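Alr4995 protein (Nostoc sp., PDB 6LRF) is a bifunctional cyanobacterial enzyme that acts as an arginine dihydrolase and an ornithine cyclodeaminase. Local coordinates at residues 388-393 against 397-402; 349-354 against 379-384. One frame throughout, in Å; residues are numbered along the deposited sequence.

Contact 1: 388-393 against 397-402; sequences TEVRIN and IKVENQ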
ATOM      1  N   THR B 388      16.769 -34.622   5.616  1.00 27.92           N
ATOM      2  CA  THR B 388      17.065 -35.307   4.369  1.00 23.95           C
ATOM      3  C   THR B 388      17.940 -36.519   4.653  1.00 22.79           C
ATOM      4  O   THR B 388      18.831 -36.451   5.501  1.00 24.40           O
ATOM      5  CB  THR B 388      17.776 -34.350   3.372  1.00 20.63           C
ATOM      6  OG1 THR B 388      16.916 -33.244   3.059  1.00 26.72           O
ATOM      7  CG2 THR B 388      18.180 -35.065   2.066  1.00 22.74           C
ATOM      8  N   GLU B 389      17.665 -37.631   3.969  1.00 25.05           N
ATOM      9  CA  GLU B 389      18.525 -38.817   4.025  1.00 23.43           C
ATOM     10  C   GLU B 389      19.042 -39.134   2.621  1.00 25.95           C
ATOM     11  O   GLU B 389      18.348 -38.880   1.634  1.00 25.27           O
ATOM     12  CB  GLU B 389      17.768 -40.020   4.602  1.00 28.76           C
ATOM     13  CG  GLU B 389      17.575 -40.001   6.118  1.00 30.60           C
ATOM     14  CD  GLU B 389      16.620 -41.095   6.633  1.00 35.75           C
ATOM     15  OE1 GLU B 389      16.032 -41.839   5.815  1.00 37.82           O
ATOM     16  OE2 GLU B 389      16.451 -41.211   7.866  1.00 40.34           O
ATOM     17  N   VAL B 390      20.265 -39.664   2.532  1.00 23.13           N
ATOM     18  CA  VAL B 390      20.850 -40.070   1.250  1.00 22.73           C
ATOM     19  C   VAL B 390      21.376 -41.521   1.308  1.00 24.48           C
ATOM     20  O   VAL B 390      21.820 -41.984   2.358  1.00 27.19           O
ATOM     21  CB  VAL B 390      21.979 -39.112   0.835  1.00 22.94           C
ATOM     22  CG1 VAL B 390      21.438 -37.685   0.709  1.00 19.49           C
ATOM     23  CG2 VAL B 390      23.087 -39.121   1.864  1.00 22.62           C
ATOM     24  N   ARG B 391      21.313 -42.239   0.187  1.00 21.95           N
ATOM     25  CA  ARG B 391      21.651 -43.672   0.166  1.00 27.55           C
ATOM     26  C   ARG B 391      23.072 -43.882  -0.351  1.00 30.14           C
ATOM     27  O   ARG B 391      23.371 -43.589  -1.512  1.00 23.86           O
ATOM     28  CB  ARG B 391      20.655 -44.455  -0.695  1.00 26.76           C
ATOM     29  CG  ARG B 391      20.552 -45.972  -0.391  1.00 33.41           C
ATOM     30  CD  ARG B 391      19.488 -46.593  -1.301  1.00 32.01           C
ATOM     31  NE  ARG B 391      19.289 -48.033  -1.134  1.00 39.31           N
ATOM     32  CZ  ARG B 391      19.828 -48.963  -1.926  1.00 39.48           C
ATOM     33  NH1 ARG B 391      20.630 -48.613  -2.920  1.00 34.76           N
ATOM     34  NH2 ARG B 391      19.577 -50.248  -1.718  1.00 41.03           N
ATOM     35  N   ILE B 392      23.947 -44.356   0.533  1.00 25.91           N
ATOM     36  CA  ILE B 392      25.355 -44.578   0.206  1.00 29.86           C
ATOM     37  C   ILE B 392      25.652 -46.057   0.446  1.00 30.56           C
ATOM     38  O   ILE B 392      25.397 -46.565   1.541  1.00 29.98           O
ATOM     39  CB  ILE B 392      26.296 -43.696   1.062  1.00 26.74           C
ATOM     40  CG1 ILE B 392      25.748 -42.269   1.190  1.00 26.90           C
ATOM     41  CG2 ILE B 392      27.746 -43.718   0.524  1.00 26.31           C
ATOM     42  CD1 ILE B 392      25.631 -41.543  -0.142  1.00 24.51           C
ATOM     43  N   ASN B 393      26.163 -46.732  -0.584  1.00 35.51           N
ATOM     44  CA  ASN B 393      26.340 -48.192  -0.600  1.00 36.37           C
ATOM     45  C   ASN B 393      25.233 -48.953   0.155  1.00 38.95           C
ATOM     46  O   ASN B 393      25.497 -49.644   1.138  1.00 35.21           O
ATOM     47  CB  ASN B 393      27.715 -48.571  -0.037  1.00 39.46           C
ATOM     48  CG  ASN B 393      28.130 -50.024  -0.394  1.00 46.83           C
ATOM     49  OD1 ASN B 393      27.566 -50.651  -1.293  1.00 46.78           O
ATOM     50  ND2 ASN B 393      29.125 -50.543   0.316  1.00 45.36           N
ATOM     51  N   ILE B 397      21.514 -42.556   5.103  1.00 32.77           N
ATOM     52  CA  ILE B 397      22.328 -41.746   6.007  1.00 32.35           C
ATOM     53  C   ILE B 397      21.715 -40.359   6.194  1.00 30.94           C
ATOM     54  O   ILE B 397      21.402 -39.687   5.207  1.00 28.33           O
ATOM     55  CB  ILE B 397      23.761 -41.558   5.441  1.00 31.80           C
ATOM     56  CG1 ILE B 397      24.402 -42.910   5.129  1.00 35.74           C
ATOM     57  CG2 ILE B 397      24.607 -40.734   6.377  1.00 34.28           C
ATOM     58  CD1 ILE B 397      24.394 -43.863   6.303  1.00 42.28           C
ATOM     59  N   LYS B 398      21.588 -39.909   7.440  1.00 28.22           N
ATOM     60  CA  LYS B 398      21.031 -38.580   7.722  1.00 31.94           C
ATOM     61  C   LYS B 398      22.012 -37.445   7.386  1.00 27.06           C
ATOM     62  O   LYS B 398      23.181 -37.490   7.770  1.00 29.17           O
ATOM     63  CB  LYS B 398      20.601 -38.504   9.194  1.00 32.37           C
ATOM     64  CG  LYS B 398      20.229 -37.113   9.695  1.00 33.41           C
ATOM     65  CD  LYS B 398      18.758 -36.766   9.462  1.00 39.27           C
ATOM     66  CE  LYS B 398      18.467 -35.310   9.871  1.00 43.98           C
ATOM     67  NZ  LYS B 398      17.635 -35.196  11.110  1.00 37.24           N
ATOM     68  N   VAL B 399      21.540 -36.439   6.651  1.00 22.74           N
ATOM     69  CA  VAL B 399      22.380 -35.292   6.298  1.00 27.13           C
ATOM     70  C   VAL B 399      22.448 -34.310   7.485  1.00 29.71           C
ATOM     71  O   VAL B 399      21.410 -33.953   8.053  1.00 21.86           O
ATOM     72  CB  VAL B 399      21.853 -34.550   5.022  1.00 22.15           C
ATOM     73  CG1 VAL B 399      22.724 -33.338   4.680  1.00 21.02           C
ATOM     74  CG2 VAL B 399      21.751 -35.510   3.832  1.00 22.04           C
ATOM     75  N   GLU B 400      23.667 -33.901   7.852  1.00 22.72           N
ATOM     76  CA  GLU B 400      23.903 -32.962   8.948  1.00 27.70           C
ATOM     77  C   GLU B 400      24.066 -31.515   8.464  1.00 24.99           C
ATOM     78  O   GLU B 400      24.409 -31.273   7.295  1.00 22.88           O
ATOM     79  CB  GLU B 400      25.147 -33.371   9.737  1.00 26.88           C
ATOM     80  CG  GLU B 400      24.962 -34.647  10.538  1.00 40.84           C
ATOM     81  CD  GLU B 400      26.219 -35.045  11.292  1.00 43.33           C
ATOM     82  OE1 GLU B 400      27.174 -34.235  11.334  1.00 40.44           O
ATOM     83  OE2 GLU B 400      26.246 -36.170  11.838  1.00 46.90           O
ATOM     84  N   ASN B 401      23.816 -30.570   9.374  1.00 24.13           N
ATOM     85  CA  ASN B 401      23.935 -29.136   9.113  1.00 24.62           C
ATOM     86  C   ASN B 401      23.022 -28.672   7.989  1.00 25.23           C
ATOM     87  O   ASN B 401      23.399 -27.811   7.188  1.00 27.84           O
ATOM     88  CB  ASN B 401      25.382 -28.757   8.791  1.00 23.52           C
ATOM     89  CG  ASN B 401      26.339 -29.152   9.898  1.00 32.17           C
ATOM     90  OD1 ASN B 401      27.414 -29.685   9.637  1.00 37.75           O
ATOM     91  ND2 ASN B 401      25.940 -28.912  11.148  1.00 30.90           N
ATOM     92  N   GLN B 402      21.817 -29.233   7.951  1.00 24.10           N
ATOM     93  CA  GLN B 402      20.886 -28.985   6.857  1.00 20.70           C
ATOM     94  C   GLN B 402      20.597 -27.502   6.678  1.00 25.25           C
ATOM     95  O   GLN B 402      20.299 -26.803   7.630  1.00 21.14           O
ATOM     96  CB  GLN B 402      19.578 -29.734   7.103  1.00 22.31           C
ATOM     97  CG  GLN B 402      18.615 -29.720   5.913  1.00 27.71           C
ATOM     98  CD  GLN B 402      19.060 -30.632   4.784  1.00 26.29           C
ATOM     99  OE1 GLN B 402      19.575 -31.723   5.025  1.00 23.90           O
ATOM    100  NE2 GLN B 402      18.844 -30.195   3.544  1.00 24.46           N
TER
HETATM  101  O   HOH W   1      18.956 -33.358   7.124  1.00 21.16           O
HETATM  102  O   HOH W   2      17.539 -31.572   0.893  1.00 24.99           O
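The carbonyl oxygen of V390 takes the N-H of I397 at 2.8 Å, and I397 O accepts V390 N in return, closing a hydrogen-bonded pair of a β-hairpin. The hairpin is made by strands 388-392 and 395-400, neighbours in a mixed sheet, with 416-422 beyond the second strand and 440-442 beyond the first. One step from that pair, E389 and K398 form a non-hydrogen-bonded pair with their CA atoms 4.5 Å apart, and I397 O also receives a CA-H...O contact from E389. The third backbone bond, V399 N to T388 O, is the straightest, with 173° at the hydrogen. The axes of the short strand segments 388-392 and 397-400 make an angle of 128° between their N-to-C directions, so the hairpin is strongly twisted.

V390 and V399 put their methyls on one another, CG1 to CG2 at 3.8 Å, the side chains crossing at about a right angle. CG1 of V390, anti to its carbonyl carbon, is the branch that meets V399. I408 and I410 of strand 407-413 pack against this apolar patch. On the other face, E389 turns its carboxylate to R441 in a salt bridge, while its CG rests near CA of K398.

Past the last backbone bond, Q402 folds back over T388, its chain bent at chi2 (74°), and the two side chains cross nearly perpendicularly. OE1 of Q402 comes within 3.6 Å of T388 CB; its NE2 is bound to T384 O, and T388 OG1 is bonded to Y386 O. A water joins the separating strands: it accepts T388 N at 2.9 Å and lies 2.7 Å from both V399 O and Q402 OE1.

Contact 2: 349-354 against 379-384; sequences LLIDLG and DFYVST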
ATOM      1  N   LEU B 349      11.405 -31.495  -6.759  1.00 22.93           N
ATOM      2  CA  LEU B 349      10.214 -30.963  -6.112  1.00 24.53           C
ATOM      3  C   LEU B 349       9.455 -32.082  -5.367  1.00 29.52           C
ATOM      4  O   LEU B 349       9.026 -31.906  -4.219  1.00 29.47           O
ATOM      5  CB  LEU B 349       9.323 -30.262  -7.146  1.00 26.89           C
ATOM      6  CG  LEU B 349       9.957 -29.026  -7.809  1.00 29.79           C
ATOM      7  CD1 LEU B 349       9.216 -28.597  -9.083  1.00 28.28           C
ATOM      8  CD2 LEU B 349      10.042 -27.849  -6.831  1.00 30.06           C
ATOM      9  N   LEU B 350       9.324 -33.246  -5.999  1.00 23.60           N
ATOM     10  CA  LEU B 350       8.568 -34.348  -5.409  1.00 22.57           C
ATOM     11  C   LEU B 350       9.242 -34.945  -4.168  1.00 27.92           C
ATOM     12  O   LEU B 350       8.565 -35.413  -3.246  1.00 26.53           O
ATOM     13  CB  LEU B 350       8.351 -35.446  -6.436  1.00 22.33           C
ATOM     14  CG  LEU B 350       7.389 -35.101  -7.571  1.00 30.33           C
ATOM     15  CD1 LEU B 350       7.218 -36.291  -8.526  1.00 26.92           C
ATOM     16  CD2 LEU B 350       6.054 -34.646  -6.997  1.00 27.07           C
ATOM     17  N   ILE B 351      10.571 -34.947  -4.164  1.00 25.70           N
ATOM     18  CA  ILE B 351      11.335 -35.429  -3.020  1.00 27.22           C
ATOM     19  C   ILE B 351      10.899 -34.704  -1.732  1.00 29.50           C
ATOM     20  O   ILE B 351      10.693 -35.336  -0.693  1.00 29.62           O
ATOM     21  CB  ILE B 351      12.850 -35.264  -3.264  1.00 23.11           C
ATOM     22  CG1 ILE B 351      13.354 -36.390  -4.164  1.00 24.82           C
ATOM     23  CG2 ILE B 351      13.631 -35.303  -1.954  1.00 26.93           C
ATOM     24  CD1 ILE B 351      14.767 -36.170  -4.682  1.00 24.58           C
ATOM     25  N   ASP B 352      10.715 -33.391  -1.820  1.00 32.16           N
ATOM     26  CA  ASP B 352      10.230 -32.599  -0.688  1.00 34.35           C
ATOM     27  C   ASP B 352       8.818 -32.959  -0.226  1.00 40.74           C
ATOM     28  O   ASP B 352       8.482 -32.814   0.949  1.00 43.73           O
ATOM     29  CB  ASP B 352      10.281 -31.120  -1.040  1.00 40.59           C
ATOM     30  CG  ASP B 352      11.692 -30.643  -1.279  1.00 45.16           C
ATOM     31  OD1 ASP B 352      11.880 -29.737  -2.119  1.00 53.19           O
ATOM     32  OD2 ASP B 352      12.614 -31.188  -0.621  1.00 47.38           O
ATOM     33  N   LEU B 353       7.986 -33.426  -1.143  1.00 35.39           N
ATOM     34  CA  LEU B 353       6.644 -33.857  -0.766  1.00 36.10           C
ATOM     35  C   LEU B 353       6.660 -35.265  -0.189  1.00 38.83           C
ATOM     36  O   LEU B 353       5.623 -35.786   0.220  1.00 47.35           O
ATOM     37  CB  LEU B 353       5.693 -33.797  -1.964  1.00 35.40           C
ATOM     38  CG  LEU B 353       5.011 -32.464  -2.265  1.00 40.84           C
ATOM     39  CD1 LEU B 353       6.020 -31.344  -2.303  1.00 37.91           C
ATOM     40  CD2 LEU B 353       4.261 -32.556  -3.589  1.00 35.42           C
ATOM     41  N   GLY B 354       7.830 -35.891  -0.162  1.00 34.56           N
ATOM     42  CA  GLY B 354       7.935 -37.229   0.385  1.00 34.33           C
ATOM     43  C   GLY B 354       7.691 -38.343  -0.618  1.00 37.36           C
ATOM     44  O   GLY B 354       7.436 -39.484  -0.225  1.00 42.66           O
ATOM     45  N   ASP B 379      25.664 -30.598 -12.090  1.00 22.40           N
ATOM     46  CA  ASP B 379      24.438 -31.305 -11.730  1.00 20.49           C
ATOM     47  C   ASP B 379      24.369 -31.676 -10.247  1.00 21.69           C
ATOM     48  O   ASP B 379      23.657 -32.604  -9.873  1.00 20.46           O
ATOM     49  CB  ASP B 379      24.258 -32.564 -12.588  1.00 25.58           C
ATOM     50  CG  ASP B 379      22.838 -33.109 -12.532  1.00 28.99           C
ATOM     51  OD1 ASP B 379      21.884 -32.294 -12.452  1.00 31.43           O
ATOM     52  OD2 ASP B 379      22.685 -34.348 -12.543  1.00 32.85           O
ATOM     53  N   PHE B 380      25.073 -30.931  -9.392  1.00 24.04           N
ATOM     54  CA  PHE B 380      24.966 -31.166  -7.949  1.00 19.19           C
ATOM     55  C   PHE B 380      23.520 -31.004  -7.491  1.00 19.32           C
ATOM     56  O   PHE B 380      22.779 -30.150  -7.988  1.00 19.30           O
ATOM     57  CB  PHE B 380      25.891 -30.224  -7.157  1.00 18.39           C
ATOM     58  CG  PHE B 380      25.533 -28.771  -7.276  1.00 17.31           C
ATOM     59  CD1 PHE B 380      25.863 -28.059  -8.414  1.00 17.97           C
ATOM     60  CD2 PHE B 380      24.880 -28.115  -6.238  1.00 24.13           C
ATOM     61  CE1 PHE B 380      25.532 -26.726  -8.538  1.00 19.01           C
ATOM     62  CE2 PHE B 380      24.555 -26.763  -6.340  1.00 20.62           C
ATOM     63  CZ  PHE B 380      24.882 -26.073  -7.493  1.00 21.46           C
ATOM     64  N   TYR B 381      23.104 -31.852  -6.561  1.00 19.78           N
ATOM     65  CA  TYR B 381      21.782 -31.731  -6.005  1.00 22.21           C
ATOM     66  C   TYR B 381      21.744 -30.512  -5.074  1.00 22.19           C
ATOM     67  O   TYR B 381      22.716 -30.224  -4.354  1.00 17.77           O
ATOM     68  CB  TYR B 381      21.391 -33.010  -5.276  1.00 19.28           C
ATOM     69  CG  TYR B 381      20.157 -32.872  -4.415  1.00 19.26           C
ATOM     70  CD1 TYR B 381      18.879 -33.004  -4.947  1.00 22.63           C
ATOM     71  CD2 TYR B 381      20.280 -32.651  -3.049  1.00 26.70           C
ATOM     72  CE1 TYR B 381      17.730 -32.885  -4.125  1.00 25.65           C
ATOM     73  CE2 TYR B 381      19.161 -32.525  -2.231  1.00 29.72           C
ATOM     74  CZ  TYR B 381      17.895 -32.632  -2.767  1.00 28.19           C
ATOM     75  OH  TYR B 381      16.818 -32.511  -1.903  1.00 30.95           O
ATOM     76  N   VAL B 382      20.628 -29.789  -5.116  1.00 19.63           N
ATOM     77  CA  VAL B 382      20.455 -28.592  -4.299  1.00 20.62           C
ATOM     78  C   VAL B 382      19.613 -28.876  -3.063  1.00 19.75           C
ATOM     79  O   VAL B 382      18.454 -29.250  -3.170  1.00 18.16           O
ATOM     80  CB  VAL B 382      19.809 -27.455  -5.105  1.00 20.13           C
ATOM     81  CG1 VAL B 382      19.641 -26.191  -4.219  1.00 19.46           C
ATOM     82  CG2 VAL B 382      20.663 -27.134  -6.320  1.00 19.80           C
ATOM     83  N   SER B 383      20.195 -28.675  -1.886  1.00 20.07           N
ATOM     84  CA  SER B 383      19.513 -29.010  -0.639  1.00 19.70           C
ATOM     85  C   SER B 383      18.372 -28.048  -0.319  1.00 21.68           C
ATOM     86  O   SER B 383      18.311 -26.919  -0.819  1.00 18.71           O
ATOM     87  CB  SER B 383      20.502 -29.031   0.517  1.00 20.37           C
ATOM     88  OG  SER B 383      21.099 -27.753   0.624  1.00 26.24           O
ATOM     89  N   THR B 384      17.468 -28.528   0.524  1.00 19.72           N
ATOM     90  CA  THR B 384      16.283 -27.787   0.951  1.00 22.55           C
ATOM     91  C   THR B 384      16.389 -27.533   2.454  1.00 19.42           C
ATOM     92  O   THR B 384      17.378 -27.933   3.083  1.00 17.39           O
ATOM     93  CB  THR B 384      15.000 -28.575   0.636  1.00 23.15           C
ATOM     94  OG1 THR B 384      14.953 -29.747   1.457  1.00 26.77           O
ATOM     95  CG2 THR B 384      14.998 -29.014  -0.830  1.00 25.80           C
TER
HETATM   96  O   HOH W   3      14.568 -31.343  -3.089  1.00 37.36           O
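Helix 340-352 runs out in a Schellman motif at G354, whose positive phi of 89° suits glycine, while 379-384 passes the helix end without regular secondary structure; the nearest CA atoms, those of D352 and T384, are 7.9 Å apart. The two segments therefore meet through side chains.

D352 and T384 approach from opposite directions. The carboxylate oxygen OD2 of D352 receives a weak bond from T384 OG1 at 3.4 Å, and the threonine methyl sits closer still, CG2 lying 3.2 Å from the same oxygen. The rotation of T384 (chi1 67°) leaves CG2 anti to the carbonyl carbon, with both OG1 and CG2 against OD2. OG1 is bonded to Y386 N as well, which makes the aspartate a second partner for this hydroxyl. A water extends the polar side: it is 2.8 Å from Y381 OH and donates a weak bond to D352 OD2.

The apolar part is I351 against Y381. Its CG2 reaches to 4.2 Å from Y381 OH, and CD1 approaches CE1 of the ring obliquely at 4.5 Å. I440, from strand 440-442, touches both I351 and Y381 and ties the pair to the edge of the sheet.

Replacing D352 with an alanine would probably leave the water on Y381 OH without its carboxylate acceptor and open a gap beside the T384 methyl. Two weak bonds onto one carboxylate oxygen, together with a small apolar patch, imply a light join between the end of the helix and the loop, in which a water does part of the bridging.

Contact 2 closes before contact 1 opens, so the chain runs from the end of helix 340-352 through the short strand 366-369 and the loop 379-384 directly into strand 388-392 of the hairpin. The centres lie about 12 Å apart, on the same side of the chain's centre, and the two contacts touch: Q402 of contact 1 reaches the 379-384 loop and packs on CB of S383. Strand 440-442, at the edge of the mixed sheet, serves both, pairing beside 388-392 and giving I440 to contact 2. The LOR/SDH and first ArgZ-like sequence ranges thus appear to share one sheet: 366-369 from the former, the hairpin from the latter, with helix 340-352 packed near its 440-442 edge.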